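Local coordinates for protein malonyl CoA reductase (malonate semialdehyde-forming) (Sulfolobus tokodaii, PDB 2EP5) that probably catalyses the NADPH-dependent reduction of malonyl-CoA to malonate semialdehyde, as a member of the aspartate-semialdehyde dehydrogenase family, at residues I5-L10 with P28-V33; V80-L85 with I103-A108; E165-S170 with A227-T232; K171-T176 with N249-E254; V242-V247 with G326-R331. All blocks are in the same frame, centred on the assembly; numbering follows the deposited sequence.

Contact 1 (I5-L10 with P28-V33); sequences IKVSLL and PYLELV
The first beta-alpha-beta unit of the Rossmann-type nucleotide-binding domain closes where Ile-5, Lys-6 and Val-7 pair in parallel with Leu-30, Glu-31 and Leu-32, after a crossover through helix 15-24. The backbone bonds begin at Ile-5 N, which gives its hydrogen to Tyr-29 O at 2.7 Å, and run on to Val-33 N with Val-7 O. On one face Ile-5, Val-7, Leu-30 and Leu-32 form an apolar layer: Ile-5 CB lies 4.1 Å from Leu-30 CD1, and Val-7 CG1 sits 4.2 Å from Leu-30 CG. With CG anti to the backbone N (chi1 176°), Leu-32 leans forward along the neighbouring strand, past Val-7 O, its CD1 4.0 Å from Leu-9 CB. Helices 15-24 and 334-347 cover this side through Leu-24 and Ile-338, both against Leu-30. On the other face Lys-6 and Glu-31 run alongside each other in the same direction, and a bend at the last lysine torsion (chi4 51°) accompanies a salt bridge of 3.6 Å from Lys-6 NZ to Glu-31 OE1. At that length the ion pair probably adds less to the pairing than the backbone bonds and the buried aliphatic layer.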
# COMPACT_ATOMS: atom_id res chain seq x y z
N ILE A 5 33.17 16.98 21.77
CA ILE A 5 33.15 18.06 20.80
C ILE A 5 31.69 18.50 20.79
O ILE A 5 30.80 17.72 20.47
CB ILE A 5 33.55 17.58 19.38
CG1 ILE A 5 35.04 17.27 19.33
CG2 ILE A 5 33.23 18.64 18.35
CD1 ILE A 5 35.47 16.13 20.21
N LYS A 6 31.45 19.75 21.17
CA LYS A 6 30.10 20.28 21.23
C LYS A 6 29.53 20.66 19.87
O LYS A 6 30.13 21.43 19.12
CB LYS A 6 30.07 21.49 22.17
CG LYS A 6 30.38 21.11 23.61
CD LYS A 6 30.39 22.31 24.53
CE LYS A 6 30.40 21.86 25.99
NZ LYS A 6 31.46 20.85 26.28
N VAL A 7 28.36 20.12 19.54
CA VAL A 7 27.73 20.40 18.26
C VAL A 7 26.29 20.91 18.38
O VAL A 7 25.62 20.69 19.40
CB VAL A 7 27.73 19.14 17.36
CG1 VAL A 7 29.15 18.59 17.22
CG2 VAL A 7 26.78 18.07 17.93
N SER A 8 25.84 21.60 17.35
CA SER A 8 24.46 22.09 17.32
C SER A 8 23.86 21.51 16.04
O SER A 8 24.59 21.08 15.16
CB SER A 8 24.43 23.62 17.28
OG SER A 8 24.87 24.11 16.03
N LEU A 9 22.54 21.49 15.95
CA LEU A 9 21.87 20.93 14.78
C LEU A 9 20.78 21.83 14.21
O LEU A 9 19.80 22.14 14.90
CB LEU A 9 21.27 19.56 15.14
CG LEU A 9 20.52 18.80 14.04
CD1 LEU A 9 21.47 18.44 12.90
CD2 LEU A 9 19.87 17.55 14.62
N LEU A 10 20.95 22.24 12.96
CA LEU A 10 19.98 23.07 12.25
C LEU A 10 18.97 22.15 11.55
O LEU A 10 19.35 21.12 11.01
CB LEU A 10 20.68 23.96 11.23
CG LEU A 10 21.27 25.32 11.67
CD1 LEU A 10 21.93 25.23 13.05
CD2 LEU A 10 22.26 25.78 10.63
N PRO A 28 29.84 8.74 21.16
CA PRO A 28 31.01 8.72 22.05
C PRO A 28 31.57 10.11 22.43
O PRO A 28 31.69 10.41 23.61
CB PRO A 28 32.03 7.90 21.25
CG PRO A 28 31.18 6.93 20.53
CD PRO A 28 30.02 7.78 20.05
N TYR A 29 31.92 10.93 21.44
CA TYR A 29 32.47 12.26 21.72
C TYR A 29 31.70 13.47 21.18
O TYR A 29 31.96 14.59 21.60
CB TYR A 29 33.92 12.34 21.25
CG TYR A 29 34.18 11.82 19.86
CD1 TYR A 29 34.40 10.47 19.63
CD2 TYR A 29 34.24 12.69 18.77
CE1 TYR A 29 34.67 9.99 18.36
CE2 TYR A 29 34.51 12.22 17.49
CZ TYR A 29 34.73 10.87 17.29
OH TYR A 29 35.02 10.41 16.03
N LEU A 30 30.78 13.25 20.25
CA LEU A 30 29.99 14.35 19.70
C LEU A 30 28.84 14.62 20.66
O LEU A 30 27.93 13.81 20.79
CB LEU A 30 29.45 13.97 18.32
CG LEU A 30 30.12 14.52 17.05
CD1 LEU A 30 31.62 14.69 17.25
CD2 LEU A 30 29.83 13.58 15.89
N GLU A 31 28.87 15.77 21.34
CA GLU A 31 27.84 16.13 22.31
C GLU A 31 26.87 17.19 21.78
O GLU A 31 27.19 18.38 21.71
CB GLU A 31 28.49 16.64 23.60
CG GLU A 31 27.49 17.15 24.65
CD GLU A 31 28.15 17.44 25.99
OE1 GLU A 31 29.25 18.03 26.01
OE2 GLU A 31 27.56 17.08 27.04
N LEU A 32 25.67 16.74 21.43
CA LEU A 32 24.64 17.62 20.91
C LEU A 32 24.10 18.48 22.05
O LEU A 32 23.46 17.97 22.98
CB LEU A 32 23.51 16.80 20.28
CG LEU A 32 22.29 17.57 19.77
CD1 LEU A 32 22.72 18.59 18.73
CD2 LEU A 32 21.27 16.59 19.19
N VAL A 33 24.37 19.78 21.98
CA VAL A 33 23.94 20.69 23.03
C VAL A 33 22.91 21.70 22.56
O VAL A 33 22.32 22.40 23.38
CB VAL A 33 25.13 21.46 23.62
CG1 VAL A 33 26.18 20.47 24.13
CG2 VAL A 33 25.73 22.39 22.57

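Contact 2 (V80-L85 with I103-A108); sequences VVLSAL and IVVSNA
Ser-83 and Ser-106 face each other on neighbouring parallel strands, their CB atoms only 3.5 Å apart, in the beta-alpha-beta unit formed by strand 80-83, helix 87-99 and strand 103-106. Both hydroxyls stand anti to their own backbone N (chi1 -177° and 160°), which sends them the same way, off the sheet; the two OG atoms are 3.9 Å apart and meet through the carboxylate of Glu-94, whose OE2 is hydrogen-bonded to each. Ser-106 OG also accepts from Ala-108 N at 3.0 Å, an ST turn that bends the chain as the strand ends, and has a further partner in Lys-147 NZ.

The opposite face is aliphatic. Leu-82 and Val-105 lie side by side and point alike, with Leu-82 CD2 4.1 Å from Val-105 CB, whereas Val-80 lies aslant to Val-105, its CG1 3.9 Å from Val-105 CG2. Val-341 of helix 334-347 packs on both Leu-82 and Val-105. Beyond the strands, Asn-107 ND2 comes within 3.4 Å of Ala-84 CA, while OD1 is hydrogen-bonded to Thr-337; this side chain is about 8 Å from that of Cys-151, the predicted acyl-thioester residue.

Four backbone bonds join the segments, from Val-81 N to Ile-103 O at 2.8 Å to the last, from Asn-107 N just beyond the strand. The serine face also carries Val-81 and Val-104, but at its serine end, unlike at Leu-82 and Val-105, two hydroxyls share one carboxylate oxygen of Glu-94, whose charged form nearby Lys-147 would be expected to favour.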
# COMPACT_ATOMS: atom_id res chain seq x y z
N VAL A 80 31.09 22.81 16.37
CA VAL A 80 30.72 22.58 14.98
C VAL A 80 29.21 22.65 14.82
O VAL A 80 28.46 22.15 15.66
CB VAL A 80 31.20 21.20 14.48
CG1 VAL A 80 30.78 20.98 13.03
CG2 VAL A 80 32.70 21.09 14.62
N VAL A 81 28.76 23.27 13.74
CA VAL A 81 27.34 23.37 13.48
C VAL A 81 27.00 22.39 12.37
O VAL A 81 27.60 22.44 11.29
CB VAL A 81 26.94 24.77 13.02
CG1 VAL A 81 25.43 24.83 12.82
CG2 VAL A 81 27.38 25.80 14.04
N LEU A 82 26.07 21.48 12.65
CA LEU A 82 25.63 20.51 11.66
C LEU A 82 24.30 21.04 11.12
O LEU A 82 23.54 21.66 11.85
CB LEU A 82 25.43 19.14 12.30
CG LEU A 82 26.56 18.60 13.18
CD1 LEU A 82 26.29 17.14 13.45
CD2 LEU A 82 27.91 18.76 12.51
N SER A 83 24.02 20.78 9.85
CA SER A 83 22.80 21.29 9.25
C SER A 83 22.02 20.29 8.41
O SER A 83 22.58 19.58 7.57
CB SER A 83 23.13 22.51 8.38
OG SER A 83 21.95 23.08 7.84
N ALA A 84 20.71 20.27 8.65
CA ALA A 84 19.80 19.40 7.93
C ALA A 84 18.66 20.29 7.45
O ALA A 84 17.56 19.82 7.20
CB ALA A 84 19.27 18.31 8.84
N LEU A 85 18.95 21.58 7.33
CA LEU A 85 17.96 22.56 6.88
C LEU A 85 17.41 22.25 5.49
O LEU A 85 18.08 21.62 4.66
CB LEU A 85 18.59 23.95 6.84
CG LEU A 85 19.00 24.60 8.15
CD1 LEU A 85 20.00 25.73 7.86
CD2 LEU A 85 17.76 25.13 8.87
N ILE A 103 32.07 26.82 11.97
CA ILE A 103 32.42 25.67 11.14
C ILE A 103 31.08 24.96 10.88
O ILE A 103 30.44 24.47 11.82
CB ILE A 103 33.36 24.69 11.86
CG1 ILE A 103 34.73 25.34 12.11
CG2 ILE A 103 33.52 23.42 11.02
CD1 ILE A 103 35.72 24.44 12.81
N VAL A 104 30.66 24.92 9.62
CA VAL A 104 29.39 24.30 9.26
C VAL A 104 29.53 23.08 8.35
O VAL A 104 30.24 23.13 7.34
CB VAL A 104 28.46 25.31 8.54
CG1 VAL A 104 27.13 24.67 8.21
CG2 VAL A 104 28.26 26.55 9.40
N VAL A 105 28.85 21.99 8.72
CA VAL A 105 28.83 20.75 7.95
C VAL A 105 27.34 20.54 7.65
O VAL A 105 26.54 20.28 8.55
CB VAL A 105 29.37 19.55 8.74
CG1 VAL A 105 29.38 18.30 7.86
CG2 VAL A 105 30.77 19.84 9.25
N SER A 106 26.98 20.65 6.37
CA SER A 106 25.59 20.56 5.97
C SER A 106 25.26 19.57 4.85
O SER A 106 26.07 19.36 3.94
CB SER A 106 25.11 21.96 5.56
OG SER A 106 23.96 21.90 4.75
N ASN A 107 24.07 18.97 4.92
CA ASN A 107 23.66 18.06 3.87
C ASN A 107 22.61 18.68 2.96
O ASN A 107 21.99 18.00 2.14
CB ASN A 107 23.20 16.69 4.43
CG ASN A 107 22.13 16.79 5.53
OD1 ASN A 107 22.24 16.12 6.56
ND2 ASN A 107 21.10 17.59 5.31
N ALA A 108 22.41 19.99 3.09
CA ALA A 108 21.47 20.72 2.24
C ALA A 108 22.20 21.06 0.93
O ALA A 108 23.40 21.27 0.93
CB ALA A 108 21.01 22.00 2.92

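Contact 3 (E165-S170 with A227-T232); sequences EIATKS and ANLDST
Ala-167, in the last turn of helix 164-168, meets Leu-229, which leads into strand 230-237. Ala-167 CB lies 3.8 Å from Leu-229 CD2, and that leucine methyl is also 3.6 Å from Ala-167 O, so one leucine branch covers both the side chain and the carbonyl of the alanine. The first torsion of Leu-229 (chi1 -65°) swings its side chain so that CD2 reaches the helix end.

At Thr-168 the backbone takes over. Thr-168 CA approaches Asn-228 O at 3.4 Å in a CA-H...O contact with an angle of 147° at the hydrogen, and Thr-168 CG2 stands 3.8 Å from that same oxygen. The threonine OG1 is hydrogen-bonded to Ile-164 O.

Lys-169 turns away from strand 230-237, and its NZ forms a salt bridge of 2.9 Å with Glu-165 OE2 along the helix surface. Ser-170 then folds back: its OG donates to Ala-167 O at 3.0 Å, arriving from above the carbonyl plane, while Ser-170 O lies 4.2 Å from Asp-230 CB. The carboxylate of Asp-230 is held elsewhere, by Lys-171 and by Asn-317 of the second subunit.

Chiefly van der Waals in character, this surface contact sets the end of a helix against the region where strand 230-237 begins, one of the two edge strands of the mixed sheet within the subunit, in the alpha/beta dimerisation domain shared by the semialdehyde dehydrogenases.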
# COMPACT_ATOMS: atom_id res chain seq x y z
N GLU A 165 37.57 3.69 -12.93
CA GLU A 165 38.29 3.61 -14.19
C GLU A 165 37.42 3.07 -15.33
O GLU A 165 37.66 3.40 -16.50
CB GLU A 165 39.55 2.75 -14.08
CG GLU A 165 40.55 3.11 -15.17
CD GLU A 165 41.27 1.91 -15.76
OE1 GLU A 165 42.03 1.25 -15.01
OE2 GLU A 165 41.09 1.65 -16.97
N ILE A 166 36.44 2.25 -15.00
CA ILE A 166 35.54 1.70 -16.02
C ILE A 166 34.47 2.73 -16.34
O ILE A 166 34.20 3.03 -17.51
CB ILE A 166 34.85 0.42 -15.51
CG1 ILE A 166 35.89 -0.63 -15.14
CG2 ILE A 166 33.92 -0.12 -16.58
CD1 ILE A 166 35.31 -1.88 -14.51
N ALA A 167 33.88 3.29 -15.28
CA ALA A 167 32.83 4.30 -15.40
C ALA A 167 33.29 5.54 -16.16
O ALA A 167 32.51 6.16 -16.89
CB ALA A 167 32.32 4.70 -14.01
N THR A 168 34.56 5.91 -15.99
CA THR A 168 35.10 7.08 -16.67
C THR A 168 35.14 6.90 -18.19
O THR A 168 34.97 7.86 -18.94
CB THR A 168 36.53 7.40 -16.16
OG1 THR A 168 36.45 7.92 -14.83
CG2 THR A 168 37.20 8.41 -17.07
N LYS A 169 35.37 5.67 -18.63
CA LYS A 169 35.43 5.37 -20.06
C LYS A 169 34.15 4.66 -20.49
O LYS A 169 34.19 3.51 -20.94
CB LYS A 169 36.62 4.46 -20.37
CG LYS A 169 37.98 4.94 -19.90
CD LYS A 169 39.00 3.85 -20.19
CE LYS A 169 40.36 4.11 -19.55
NZ LYS A 169 41.20 2.88 -19.64
N SER A 170 33.02 5.34 -20.36
CA SER A 170 31.75 4.74 -20.75
C SER A 170 30.62 5.75 -20.71
O SER A 170 30.82 6.92 -20.37
CB SER A 170 31.39 3.61 -19.79
OG SER A 170 30.93 4.16 -18.56
N ALA A 227 35.65 14.27 -12.18
CA ALA A 227 35.82 13.02 -12.92
C ALA A 227 34.99 13.10 -14.19
O ALA A 227 33.92 13.72 -14.20
CB ALA A 227 35.37 11.83 -12.07
N ASN A 228 35.47 12.50 -15.26
CA ASN A 228 34.74 12.52 -16.52
C ASN A 228 33.66 11.44 -16.52
O ASN A 228 33.92 10.29 -16.86
CB ASN A 228 35.68 12.29 -17.70
CG ASN A 228 34.95 12.31 -19.04
OD1 ASN A 228 34.08 11.47 -19.31
ND2 ASN A 228 35.30 13.28 -19.88
N LEU A 229 32.45 11.82 -16.13
CA LEU A 229 31.35 10.86 -16.10
C LEU A 229 30.18 11.35 -16.93
O LEU A 229 29.52 12.34 -16.60
CB LEU A 229 30.90 10.62 -14.65
CG LEU A 229 31.92 9.94 -13.73
CD1 LEU A 229 31.41 9.95 -12.31
CD2 LEU A 229 32.19 8.51 -14.19
N ASP A 230 29.94 10.67 -18.04
CA ASP A 230 28.84 11.02 -18.91
C ASP A 230 27.65 10.17 -18.50
O ASP A 230 27.42 9.09 -19.05
CB ASP A 230 29.23 10.78 -20.38
CG ASP A 230 28.08 11.03 -21.34
OD1 ASP A 230 27.20 11.86 -21.02
OD2 ASP A 230 28.05 10.40 -22.41
N SER A 231 26.89 10.64 -17.53
CA SER A 231 25.75 9.88 -17.06
C SER A 231 24.39 10.48 -17.35
O SER A 231 24.20 11.69 -17.28
CB SER A 231 25.89 9.59 -15.56
OG SER A 231 26.48 10.69 -14.88
N THR A 232 23.44 9.61 -17.70
CA THR A 232 22.07 10.01 -17.97
C THR A 232 21.22 9.26 -16.94
O THR A 232 21.26 8.03 -16.85
CB THR A 232 21.65 9.63 -19.42
OG1 THR A 232 22.36 10.45 -20.35
CG2 THR A 232 20.16 9.84 -19.63

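Contact 4 (K171-T176 with N249-E254); sequences KIIITT and NIVTNE
Ile-173 and Asn-249 are a hydrogen-bonded pair in the antiparallel pairing of strands 171-178 and 244-251, which continues at Thr-175 with Val-247; here and at Lys-171 with Val-251 the two segments fit most closely. Ile-173 N reaches Asn-249 O at 2.9 Å and Asn-249 N returns to Ile-173 O at 2.8 Å, while Lys-171 and Val-251 exchange the same two bonds. Side chains on this face press on the bonded backbone. Val-251 CB and CG2 both lie close to Lys-171 O, CG2 at 3.3 Å; Val-251 CG2, anti to its own carbonyl carbon, also reaches Ile-173 CG1 at 4.1 Å, the two side chains meeting aslant. Asn-249 CB comes within 3.6 Å of Ile-173 O.

Looser by comparison is the face bearing Ile-172 and Ile-250. They are a non-hydrogen-bonded pair, and their side chains make little contact with each other, packing instead on Ala-167 of helix 164-168. Past Val-251 segment 249-254 leaves the sheet towards solvent: Thr-252 OG1 accepts from Glu-254 N at 3.0 Å in an ST turn, and Asn-253 is exposed.

Lys-171 bends at chi2 (61°), and its NZ runs to Thr-232, to Asp-230 and to Asn-317 O of the second subunit. Ile-173 and Asn-249 likewise pack on Asn-249 and Ile-173 of that subunit. The face with the closer fit is thus also the dimer face, where a buried ammonium is met by a carboxylate and neutral oxygens, which would be expected to keep it charged while tying the strand to its partner subunit.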
# COMPACT_ATOMS: atom_id res chain seq x y z
N LYS A 171 29.44 5.27 -21.07
CA LYS A 171 28.23 6.08 -21.02
C LYS A 171 27.46 5.42 -19.86
O LYS A 171 27.13 4.23 -19.91
CB LYS A 171 27.44 5.98 -22.33
CG LYS A 171 26.07 6.67 -22.30
CD LYS A 171 26.17 8.17 -22.04
CE LYS A 171 24.79 8.77 -21.73
NZ LYS A 171 24.85 10.24 -21.46
N ILE A 172 27.23 6.20 -18.82
CA ILE A 172 26.55 5.72 -17.62
C ILE A 172 25.06 5.98 -17.65
O ILE A 172 24.64 7.14 -17.61
CB ILE A 172 27.12 6.40 -16.36
CG1 ILE A 172 28.60 6.02 -16.20
CG2 ILE A 172 26.32 5.97 -15.13
CD1 ILE A 172 29.34 6.91 -15.27
N ILE A 173 24.28 4.91 -17.72
CA ILE A 173 22.83 5.01 -17.70
C ILE A 173 22.36 4.60 -16.31
O ILE A 173 22.68 3.50 -15.83
CB ILE A 173 22.17 4.07 -18.73
CG1 ILE A 173 22.63 4.42 -20.15
CG2 ILE A 173 20.64 4.18 -18.61
CD1 ILE A 173 22.18 5.79 -20.65
N ILE A 174 21.59 5.46 -15.66
CA ILE A 174 21.10 5.15 -14.33
C ILE A 174 19.61 5.39 -14.12
O ILE A 174 19.07 6.42 -14.52
CB ILE A 174 21.85 5.97 -13.25
CG1 ILE A 174 23.35 5.70 -13.33
CG2 ILE A 174 21.34 5.60 -11.88
CD1 ILE A 174 24.19 6.70 -12.53
N THR A 175 18.96 4.42 -13.50
CA THR A 175 17.55 4.55 -13.17
C THR A 175 17.51 4.42 -11.65
O THR A 175 18.01 3.44 -11.09
CB THR A 175 16.69 3.45 -13.79
OG1 THR A 175 16.75 3.53 -15.22
CG2 THR A 175 15.24 3.61 -13.34
N THR A 176 16.94 5.42 -10.98
CA THR A 176 16.85 5.37 -9.53
C THR A 176 15.40 5.25 -9.08
O THR A 176 14.52 5.93 -9.61
CB THR A 176 17.47 6.62 -8.87
OG1 THR A 176 16.71 7.79 -9.23
CG2 THR A 176 18.92 6.80 -9.30
N ASN A 249 23.96 1.06 -15.22
CA ASN A 249 24.44 0.40 -16.43
C ASN A 249 25.64 1.15 -16.99
O ASN A 249 25.50 2.25 -17.53
CB ASN A 249 23.35 0.34 -17.50
CG ASN A 249 22.25 -0.65 -17.16
OD1 ASN A 249 21.32 -0.33 -16.42
ND2 ASN A 249 22.35 -1.86 -17.70
N ILE A 250 26.82 0.56 -16.84
CA ILE A 250 28.02 1.19 -17.37
C ILE A 250 28.22 0.66 -18.79
O ILE A 250 28.79 -0.43 -18.98
CB ILE A 250 29.23 0.88 -16.47
CG1 ILE A 250 28.98 1.43 -15.06
CG2 ILE A 250 30.49 1.49 -17.06
CD1 ILE A 250 30.13 1.25 -14.09
N VAL A 251 27.74 1.42 -19.77
CA VAL A 251 27.84 1.04 -21.18
C VAL A 251 29.24 1.31 -21.71
O VAL A 251 29.62 2.45 -21.95
CB VAL A 251 26.83 1.83 -22.05
CG1 VAL A 251 26.79 1.27 -23.47
CG2 VAL A 251 25.44 1.78 -21.41
N THR A 252 30.01 0.24 -21.90
CA THR A 252 31.38 0.37 -22.36
C THR A 252 31.91 -0.93 -22.95
O THR A 252 31.40 -2.01 -22.65
CB THR A 252 32.30 0.77 -21.19
OG1 THR A 252 33.67 0.77 -21.62
CG2 THR A 252 32.13 -0.20 -20.02
N ASN A 253 32.93 -0.83 -23.80
CA ASN A 253 33.52 -2.02 -24.41
C ASN A 253 34.82 -2.40 -23.72
O ASN A 253 35.54 -3.29 -24.16
CB ASN A 253 33.75 -1.79 -25.91
CG ASN A 253 32.48 -1.91 -26.73
OD1 ASN A 253 32.11 -0.99 -27.47
ND2 ASN A 253 31.80 -3.04 -26.60
N GLU A 254 35.13 -1.71 -22.62
CA GLU A 254 36.34 -2.01 -21.86
C GLU A 254 36.21 -3.44 -21.35
O GLU A 254 35.11 -3.91 -21.06
CB GLU A 254 36.48 -1.07 -20.66
CG GLU A 254 36.75 0.39 -21.02
CD GLU A 254 38.06 0.56 -21.76
OE1 GLU A 254 39.08 0.01 -21.28
OE2 GLU A 254 38.08 1.25 -22.81

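Contact 5 (V242-V247 with G326-R331); sequences VGHMGV and GDNLVR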
# COMPACT_ATOMS: atom_id res chain seq x y z
N VAL A 242 11.42 3.72 3.10
CA VAL A 242 12.82 4.08 3.17
C VAL A 242 13.68 3.21 2.29
O VAL A 242 13.46 2.01 2.19
CB VAL A 242 13.35 3.93 4.62
CG1 VAL A 242 14.78 4.47 4.71
CG2 VAL A 242 12.41 4.66 5.59
N GLY A 243 14.67 3.84 1.65
CA GLY A 243 15.57 3.09 0.79
C GLY A 243 15.50 3.52 -0.66
O GLY A 243 14.42 3.50 -1.26
N HIS A 244 16.64 3.92 -1.21
CA HIS A 244 16.75 4.34 -2.60
C HIS A 244 17.46 3.25 -3.38
O HIS A 244 18.58 2.85 -3.04
CB HIS A 244 17.55 5.63 -2.73
CG HIS A 244 16.79 6.86 -2.34
ND1 HIS A 244 15.44 6.83 -2.02
CD2 HIS A 244 17.17 8.15 -2.23
CE1 HIS A 244 15.04 8.05 -1.73
NE2 HIS A 244 16.07 8.87 -1.85
N MET A 245 16.82 2.76 -4.43
CA MET A 245 17.41 1.74 -5.26
C MET A 245 17.91 2.38 -6.54
O MET A 245 17.36 3.38 -7.01
CB MET A 245 16.37 0.65 -5.57
CG MET A 245 16.89 -0.45 -6.48
SD MET A 245 15.89 -1.95 -6.39
CE MET A 245 16.11 -2.37 -4.67
N GLY A 246 18.97 1.82 -7.11
CA GLY A 246 19.51 2.35 -8.34
C GLY A 246 20.00 1.26 -9.27
O GLY A 246 20.75 0.37 -8.85
N VAL A 247 19.55 1.30 -10.52
CA VAL A 247 19.98 0.34 -11.52
C VAL A 247 21.04 1.08 -12.32
O VAL A 247 20.74 2.04 -13.03
CB VAL A 247 18.85 -0.08 -12.46
CG1 VAL A 247 19.38 -1.07 -13.50
CG2 VAL A 247 17.73 -0.71 -11.67
N GLY A 326 20.48 1.59 -0.70
CA GLY A 326 21.01 2.25 0.48
C GLY A 326 19.92 2.99 1.25
O GLY A 326 18.88 3.33 0.70
N ASP A 327 20.16 3.20 2.54
CA ASP A 327 19.21 3.92 3.39
C ASP A 327 19.45 5.40 3.07
O ASP A 327 20.50 5.96 3.40
CB ASP A 327 19.52 3.64 4.86
CG ASP A 327 18.49 4.23 5.80
OD1 ASP A 327 17.96 5.33 5.52
OD2 ASP A 327 18.23 3.60 6.85
N ASN A 328 18.47 6.03 2.42
CA ASN A 328 18.58 7.45 2.05
C ASN A 328 18.63 8.40 3.25
O ASN A 328 19.10 9.53 3.14
CB ASN A 328 17.41 7.84 1.14
CG ASN A 328 16.07 7.52 1.78
OD1 ASN A 328 15.75 6.35 2.02
ND2 ASN A 328 15.28 8.55 2.07
N LEU A 329 18.13 7.94 4.40
CA LEU A 329 18.12 8.76 5.61
C LEU A 329 19.44 8.74 6.38
O LEU A 329 19.82 9.72 7.03
CB LEU A 329 17.01 8.30 6.55
CG LEU A 329 15.56 8.41 6.06
CD1 LEU A 329 14.64 7.97 7.19
CD2 LEU A 329 15.25 9.85 5.65
N VAL A 330 20.14 7.62 6.30
CA VAL A 330 21.40 7.42 7.00
C VAL A 330 22.59 7.65 6.07
O VAL A 330 23.25 8.70 6.11
CB VAL A 330 21.44 5.99 7.61
CG1 VAL A 330 22.73 5.75 8.35
CG2 VAL A 330 20.26 5.81 8.54
N ARG A 331 22.87 6.66 5.23
CA ARG A 331 23.97 6.77 4.28
C ARG A 331 23.77 8.02 3.42
O ARG A 331 24.73 8.70 3.07
CB ARG A 331 23.98 5.56 3.35
CG ARG A 331 25.18 5.53 2.42
CD ARG A 331 26.39 5.10 3.21
NE ARG A 331 27.57 5.88 2.91
CZ ARG A 331 28.75 5.68 3.49
NH1 ARG A 331 28.89 4.72 4.39
NH2 ARG A 331 29.78 6.43 3.15
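Asn-328 lies against His-244 in the predicted active site, where the loop after strand 319-326 meets the start of strand 244-251 in the mixed sheet of the dimerisation domain. His-244 is the predicted proton acceptor, and its side chain approaches that of Cys-151, the predicted acyl-thioester residue.

Followed outward, Asn-328 CB is centred over one face of the His-244 ring, a CH-pi contact 3.4 Å from the ring centroid and 13° off its normal. Asn-328 CG comes next, between backbone N and carbonyl carbon (chi1 55°), and stays above the ring, 3.7 Å from His-244 CE1. The amide plane is tilted only 17° from that of the ring, so the two flat groups stack. At the tip the branches part: Asn-328 ND2 passes 3.8 Å from His-244 CE1 and is hydrogen-bonded to Ser-181 OG, while Asn-328 OD1 accepts from Gly-243 N at 2.8 Å and also touches Val-242 CG1. Bonds at both branches fix the rotation of the amide, and with it the surface offered to the histidine.

The backbones join beside it: His-244 N donates to Gly-326 O at 3.0 Å, and Gly-326 N returns a longer bond to His-244 O. Within the loop, Asp-327 organises the turn that carries Asn-328. Asp-327 OD1 accepts from Val-330 N above the carboxylate plane and, in an Asx turn, from Leu-329 N at 2.8 Å, nearly along the C-O axis.

Contacts 1, 2, 4 and 5 are buried, and contact 3 is the surface one. Contacts 1 and 2 share the parallel sheet of the nucleotide-binding domain, where strands 5-10 and 80-83 are neighbours; each closes a beta-alpha-beta unit, yet contact 1 has an ion pair at its margin and contact 2 a buried polar cluster. Contacts 3, 4 and 5 all reach the mixed sheet of the other domain. Contact 3 relies on packing, whereas the adjoining contact 4 is backbone-bonded and backed by the second subunit. Contact 5 uses the other end of strand 244-251, about 20 Å from contact 4 between centres, and adds side-chain bonds and stacking to a single backbone pair around a predicted catalytic histidine.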